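PDB 3LPZ: uncharacterized protein from Chaetomium thermophilum, which probably takes part, as a Get4 protein of the Get pathway, in the biogenesis of tail-anchored proteins, with Get5 as a binding partner. Local coordinates for residues Pro187-Ala201 / Ile280-Tyr292. Numbering follows the deposited sequence. Where two conformers were deposited one is given.
Sequences PLYCARAVLPYLLVA and IWDTALELIAEMY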
loop_
_atom_site.group_PDB
_atom_site.type_symbol
_atom_site.label_atom_id
_atom_site.label_comp_id
_atom_site.label_asym_id
_atom_site.label_seq_id
_atom_site.Cartn_x
_atom_site.Cartn_y
_atom_site.Cartn_z
ATOM N N PRO A 187 1.448 20.218 2.621
ATOM C CA PRO A 187 2.416 19.372 3.353
ATOM C C PRO A 187 1.795 18.128 3.984
ATOM O O PRO A 187 2.481 17.113 4.132
ATOM C CB PRO A 187 2.945 20.296 4.465
ATOM C CG PRO A 187 2.512 21.728 4.027
ATOM C CD PRO A 187 1.270 21.541 3.263
ATOM N N LEU A 188 0.507 18.195 4.345
ATOM C CA LEU A 188 -0.187 17.046 4.947
ATOM C C LEU A 188 -0.334 15.893 3.951
ATOM O O LEU A 188 -0.175 14.738 4.305
ATOM C CB LEU A 188 -1.560 17.453 5.487
ATOM C CG LEU A 188 -1.677 18.112 6.877
ATOM C CD1 LEU A 188 -0.481 18.936 7.309
ATOM C CD2 LEU A 188 -3.028 18.886 7.001
ATOM N N TYR A 189 -0.645 16.214 2.707
ATOM C CA TYR A 189 -0.790 15.196 1.682
ATOM C C TYR A 189 0.551 14.715 1.212
ATOM O O TYR A 189 0.726 13.517 0.952
ATOM C CB TYR A 189 -1.661 15.696 0.525
ATOM C CG TYR A 189 -3.101 15.877 0.983
ATOM C CD1 TYR A 189 -3.978 14.786 1.037
ATOM C CD2 TYR A 189 -3.559 17.118 1.449
ATOM C CE1 TYR A 189 -5.299 14.943 1.496
ATOM C CE2 TYR A 189 -4.870 17.278 1.900
ATOM C CZ TYR A 189 -5.726 16.189 1.923
ATOM O OH TYR A 189 -7.005 16.342 2.383
ATOM N N CYS A 190 1.524 15.617 1.168
ATOM C CA CYS A 190 2.877 15.195 0.844
ATOM C C CYS A 190 3.375 14.173 1.882
ATOM O O CYS A 190 3.946 13.137 1.501
ATOM C CB CYS A 190 3.821 16.411 0.742
ATOM S SG CYS A 190 5.436 15.976 0.104
ATOM N N ALA A 191 3.107 14.448 3.169
ATOM C CA ALA A 191 3.526 13.579 4.263
ATOM C C ALA A 191 2.898 12.198 4.172
ATOM O O ALA A 191 3.559 11.237 4.462
ATOM C CB ALA A 191 3.260 14.208 5.624
ATOM N N ARG A 192 1.635 12.107 3.741
ATOM C CA ARG A 192 0.978 10.804 3.511
ATOM C C ARG A 192 1.647 9.957 2.426
ATOM O O ARG A 192 1.484 8.730 2.427
ATOM C CB ARG A 192 -0.522 10.976 3.208
ATOM C CG ARG A 192 -1.306 11.614 4.379
ATOM C CD ARG A 192 -2.835 11.617 4.102
ATOM N NE ARG A 192 -3.420 10.281 4.248
ATOM C CZ ARG A 192 -3.685 9.694 5.416
ATOM N NH1 ARG A 192 -3.429 10.311 6.580
ATOM N NH2 ARG A 192 -4.230 8.482 5.434
ATOM N N ALA A 193 2.367 10.595 1.497
ATOM C CA ALA A 193 3.104 9.857 0.442
ATOM C C ALA A 193 4.540 9.604 0.810
ATOM O O ALA A 193 5.146 8.700 0.231
ATOM C CB ALA A 193 3.097 10.628 -0.879
ATOM N N VAL A 194 5.097 10.409 1.710
ATOM C CA VAL A 194 6.538 10.354 2.027
ATOM C C VAL A 194 6.838 9.588 3.305
ATOM O O VAL A 194 7.660 8.675 3.282
ATOM C CB VAL A 194 7.148 11.773 2.140
ATOM C CG1 VAL A 194 8.564 11.708 2.708
ATOM C CG2 VAL A 194 7.149 12.440 0.765
ATOM N N LEU A 195 6.166 9.952 4.404
ATOM C CA LEU A 195 6.426 9.334 5.711
ATOM C C LEU A 195 6.220 7.818 5.730
ATOM O O LEU A 195 7.040 7.117 6.287
ATOM C CB LEU A 195 5.643 10.023 6.849
ATOM C CG LEU A 195 5.924 11.541 6.966
ATOM C CD1 LEU A 195 5.213 12.114 8.157
ATOM C CD2 LEU A 195 7.478 11.895 7.047
ATOM N N PRO A 196 5.113 7.314 5.136
ATOM C CA PRO A 196 4.943 5.851 5.168
ATOM C C PRO A 196 6.083 5.069 4.499
ATOM O O PRO A 196 6.420 3.964 4.972
ATOM C CB PRO A 196 3.588 5.639 4.441
ATOM C CG PRO A 196 2.807 6.883 4.778
ATOM C CD PRO A 196 3.884 7.989 4.660
ATOM N N TYR A 197 6.662 5.606 3.416
ATOM C CA TYR A 197 7.830 4.955 2.813
ATOM C C TYR A 197 9.043 4.953 3.727
ATOM O O TYR A 197 9.744 3.935 3.784
ATOM C CB TYR A 197 8.200 5.549 1.445
ATOM C CG TYR A 197 7.259 5.088 0.354
ATOM C CD1 TYR A 197 7.098 3.722 0.071
ATOM C CD2 TYR A 197 6.552 6.016 -0.413
ATOM C CE1 TYR A 197 6.234 3.292 -0.971
ATOM C CE2 TYR A 197 5.703 5.601 -1.466
ATOM C CZ TYR A 197 5.541 4.235 -1.713
ATOM O OH TYR A 197 4.686 3.836 -2.708
ATOM N N LEU A 198 9.283 6.067 4.436
ATOM C CA LEU A 198 10.342 6.101 5.446
ATOM C C LEU A 198 10.087 5.046 6.535
ATOM O O LEU A 198 11.007 4.348 6.943
ATOM C CB LEU A 198 10.481 7.494 6.086
ATOM C CG LEU A 198 11.044 8.600 5.195
ATOM C CD1 LEU A 198 11.125 9.931 5.987
ATOM C CD2 LEU A 198 12.398 8.195 4.580
ATOM N N LEU A 199 8.832 4.920 6.977
ATOM C CA LEU A 199 8.470 3.930 8.004
ATOM C C LEU A 199 8.700 2.460 7.609
ATOM O O LEU A 199 8.896 1.623 8.481
ATOM C CB LEU A 199 7.016 4.118 8.457
ATOM C CG LEU A 199 6.725 5.420 9.225
ATOM C CD1 LEU A 199 5.194 5.523 9.522
ATOM C CD2 LEU A 199 7.527 5.504 10.509
ATOM N N VAL A 200 8.649 2.137 6.323
ATOM C CA VAL A 200 8.960 0.763 5.868
ATOM C C VAL A 200 10.379 0.717 5.291
ATOM O O VAL A 200 10.701 -0.148 4.474
ATOM C CB VAL A 200 7.902 0.208 4.858
ATOM C CG1 VAL A 200 6.551 0.077 5.563
ATOM C CG2 VAL A 200 7.781 1.113 3.603
ATOM N N ALA A 201 11.195 1.695 5.695
ATOM C CA ALA A 201 12.636 1.709 5.410
ATOM C C ALA A 201 12.919 1.740 3.914
ATOM O O ALA A 201 13.850 1.083 3.432
ATOM C CB ALA A 201 13.319 0.488 6.090
ATOM N N ILE A 280 -0.889 14.375 14.681
ATOM C CA ILE A 280 -1.070 13.396 13.600
ATOM C C ILE A 280 0.238 12.832 13.031
ATOM O O ILE A 280 0.211 11.801 12.357
ATOM C CB ILE A 280 -1.972 13.881 12.413
ATOM C CG1 ILE A 280 -1.347 15.108 11.712
ATOM C CG2 ILE A 280 -3.465 14.065 12.880
ATOM C CD1 ILE A 280 -2.060 15.520 10.385
ATOM N N TRP A 281 1.358 13.513 13.258
ATOM C CA TRP A 281 2.662 12.967 12.809
ATOM C C TRP A 281 3.514 12.378 13.936
ATOM O O TRP A 281 4.640 11.945 13.679
ATOM C CB TRP A 281 3.523 14.009 12.082
ATOM C CG TRP A 281 2.974 14.554 10.791
ATOM C CD1 TRP A 281 1.811 14.192 10.150
ATOM C CD2 TRP A 281 3.581 15.567 9.974
ATOM N NE1 TRP A 281 1.655 14.932 8.989
ATOM C CE2 TRP A 281 2.727 15.780 8.858
ATOM C CE3 TRP A 281 4.756 16.325 10.084
ATOM C CZ2 TRP A 281 3.018 16.716 7.864
ATOM C CZ3 TRP A 281 5.048 17.256 9.080
ATOM C CH2 TRP A 281 4.187 17.444 7.993
ATOM N N ASP A 282 3.005 12.383 15.172
ATOM C CA ASP A 282 3.833 12.128 16.362
ATOM C C ASP A 282 4.430 10.725 16.357
ATOM O O ASP A 282 5.630 10.555 16.557
ATOM C CB ASP A 282 3.021 12.295 17.652
ATOM C CG ASP A 282 2.810 13.739 18.051
ATOM O OD1 ASP A 282 3.467 14.652 17.493
ATOM O OD2 ASP A 282 1.967 13.945 18.959
ATOM N N THR A 283 3.592 9.714 16.134
ATOM C CA THR A 283 4.076 8.331 16.139
ATOM C C THR A 283 5.035 8.060 14.972
ATOM O O THR A 283 6.072 7.386 15.146
ATOM C CB THR A 283 2.904 7.335 16.131
ATOM O OG1 THR A 283 2.127 7.549 17.309
ATOM C CG2 THR A 283 3.403 5.890 16.140
ATOM N N ALA A 284 4.691 8.590 13.795
ATOM C CA ALA A 284 5.562 8.510 12.622
ATOM C C ALA A 284 6.934 9.133 12.893
ATOM O O ALA A 284 7.958 8.555 12.533
ATOM C CB ALA A 284 4.919 9.176 11.404
ATOM N N LEU A 285 6.952 10.322 13.496
ATOM C CA LEU A 285 8.221 11.022 13.720
ATOM C C LEU A 285 9.071 10.312 14.765
ATOM O O LEU A 285 10.284 10.254 14.637
ATOM C CB LEU A 285 7.990 12.480 14.115
ATOM C CG LEU A 285 7.529 13.360 12.954
ATOM C CD1 LEU A 285 7.143 14.725 13.451
ATOM C CD2 LEU A 285 8.614 13.444 11.838
ATOM N N GLU A 286 8.421 9.778 15.788
ATOM C CA GLU A 286 9.109 8.962 16.811
ATOM C C GLU A 286 9.778 7.742 16.204
ATOM O O GLU A 286 10.926 7.438 16.515
ATOM C CB GLU A 286 8.114 8.481 17.851
ATOM C CG GLU A 286 7.816 9.502 18.911
ATOM C CD GLU A 286 6.809 8.990 19.908
ATOM O OE1 GLU A 286 6.859 7.784 20.263
ATOM O OE2 GLU A 286 5.961 9.793 20.322
ATOM N N LEU A 287 9.050 7.040 15.341
ATOM C CA LEU A 287 9.602 5.842 14.685
ATOM C C LEU A 287 10.745 6.197 13.740
ATOM O O LEU A 287 11.763 5.498 13.698
ATOM C CB LEU A 287 8.518 5.041 13.957
ATOM C CG LEU A 287 7.731 4.077 14.843
ATOM C CD1 LEU A 287 6.560 3.503 14.079
ATOM C CD2 LEU A 287 8.609 2.933 15.375
ATOM N N ILE A 288 10.575 7.296 13.012
ATOM C CA ILE A 288 11.620 7.822 12.142
ATOM C C ILE A 288 12.885 8.247 12.915
ATOM O O ILE A 288 13.989 7.917 12.503
ATOM C CB ILE A 288 11.053 8.986 11.259
ATOM C CG1 ILE A 288 10.137 8.402 10.158
ATOM C CG2 ILE A 288 12.200 9.855 10.663
ATOM C CD1 ILE A 288 9.267 9.428 9.438
ATOM N N ALA A 289 12.718 8.980 14.023
ATOM C CA ALA A 289 13.850 9.322 14.910
ATOM C C ALA A 289 14.594 8.082 15.424
ATOM O O ALA A 289 15.826 8.088 15.518
ATOM C CB ALA A 289 13.396 10.185 16.123
ATOM N N GLU A 290 13.851 7.041 15.779
ATOM C CA GLU A 290 14.478 5.770 16.138
ATOM C C GLU A 290 15.188 5.089 14.963
ATOM O O GLU A 290 16.358 4.720 15.087
ATOM C CB GLU A 290 13.468 4.841 16.796
ATOM C CG GLU A 290 14.064 3.574 17.430
ATOM C CD GLU A 290 12.981 2.713 18.070
ATOM O OE1 GLU A 290 12.343 1.899 17.366
ATOM O OE2 GLU A 290 12.746 2.864 19.282
ATOM N N MET A 291 14.502 4.959 13.828
ATOM C CA MET A 291 15.027 4.229 12.667
ATOM C C MET A 291 16.270 4.859 12.039
ATOM O O MET A 291 17.216 4.161 11.677
ATOM C CB MET A 291 13.952 4.088 11.594
ATOM C CG MET A 291 12.785 3.236 11.999
ATOM S SD MET A 291 11.480 3.271 10.773
ATOM C CE MET A 291 12.119 2.103 9.564
ATOM N N TYR A 292 16.270 6.185 11.912
ATOM C CA TYR A 292 17.302 6.878 11.129
ATOM C C TYR A 292 18.321 7.649 11.948
ATOM O O TYR A 292 19.398 8.016 11.448
ATOM C CB TYR A 292 16.638 7.815 10.096
ATOM C CG TYR A 292 15.797 7.041 9.101
ATOM C CD1 TYR A 292 16.388 6.407 8.010
ATOM C CD2 TYR A 292 14.413 6.891 9.291
ATOM C CE1 TYR A 292 15.620 5.655 7.094
ATOM C CE2 TYR A 292 13.629 6.138 8.382
ATOM C CZ TYR A 292 14.244 5.515 7.294
ATOM O OH TYR A 292 13.481 4.776 6.399
HETATM O O HOH W 1 -0.453 14.228 7.058
#
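Tyr292 and Trp281 reach helix 187-199 by the same first torsion: each ring carbon CG stands anti to its own carbonyl carbon (chi1 -62° in Tyr292), which swings the phenol toward Leu198 and the indole toward Ala191. Trp281, just ahead of helix 282-292, and Tyr292, at the far end of the segment, mark the two ends of a contact that illustrates how an alpha-solenoid packs helices against each other, here crossing at 42° with axes 10.0 Å apart. At the Trp281 end, Ala191 CB lies obliquely against the indole, 3.4 Å from Trp281 CZ2, while Leu195 CD1 sits over one face, 4.2 Å from the centroid of the five-membered ring in a CH-pi contact. In the plane of the indole, a water accepts from Trp281 NE1 and donates to Leu188 O, tying the ring edge to the backbone. Between the ends the packing is aliphatic. Ile288 CD1 touches both Leu195 CD2 (3.9 Å) and Leu198 CD1, and Leu199 CD2 runs in across Leu287, 3.6 Å from its CB. At the far end Tyr292 OH donates to Leu198 O over 2.6 Å, in the carbonyl plane and on a lone pair, with a C=O...O angle of 124°. That same carbonyl accepts from Ala201 N in the Schellman motif that ends the helix. Tyr292 also touches Val203 of helix 203-220 and Val255 of helix 243-256. A phenylalanine in place of Tyr292 would probably keep much of the ring packing but leave Leu198 O without its side-chain donor, losing the direct polar tie between the segments. Most of the contacts are thus apolar, while one direct hydrogen bond and one bridging water engage carbonyls near opposite ends of the interface.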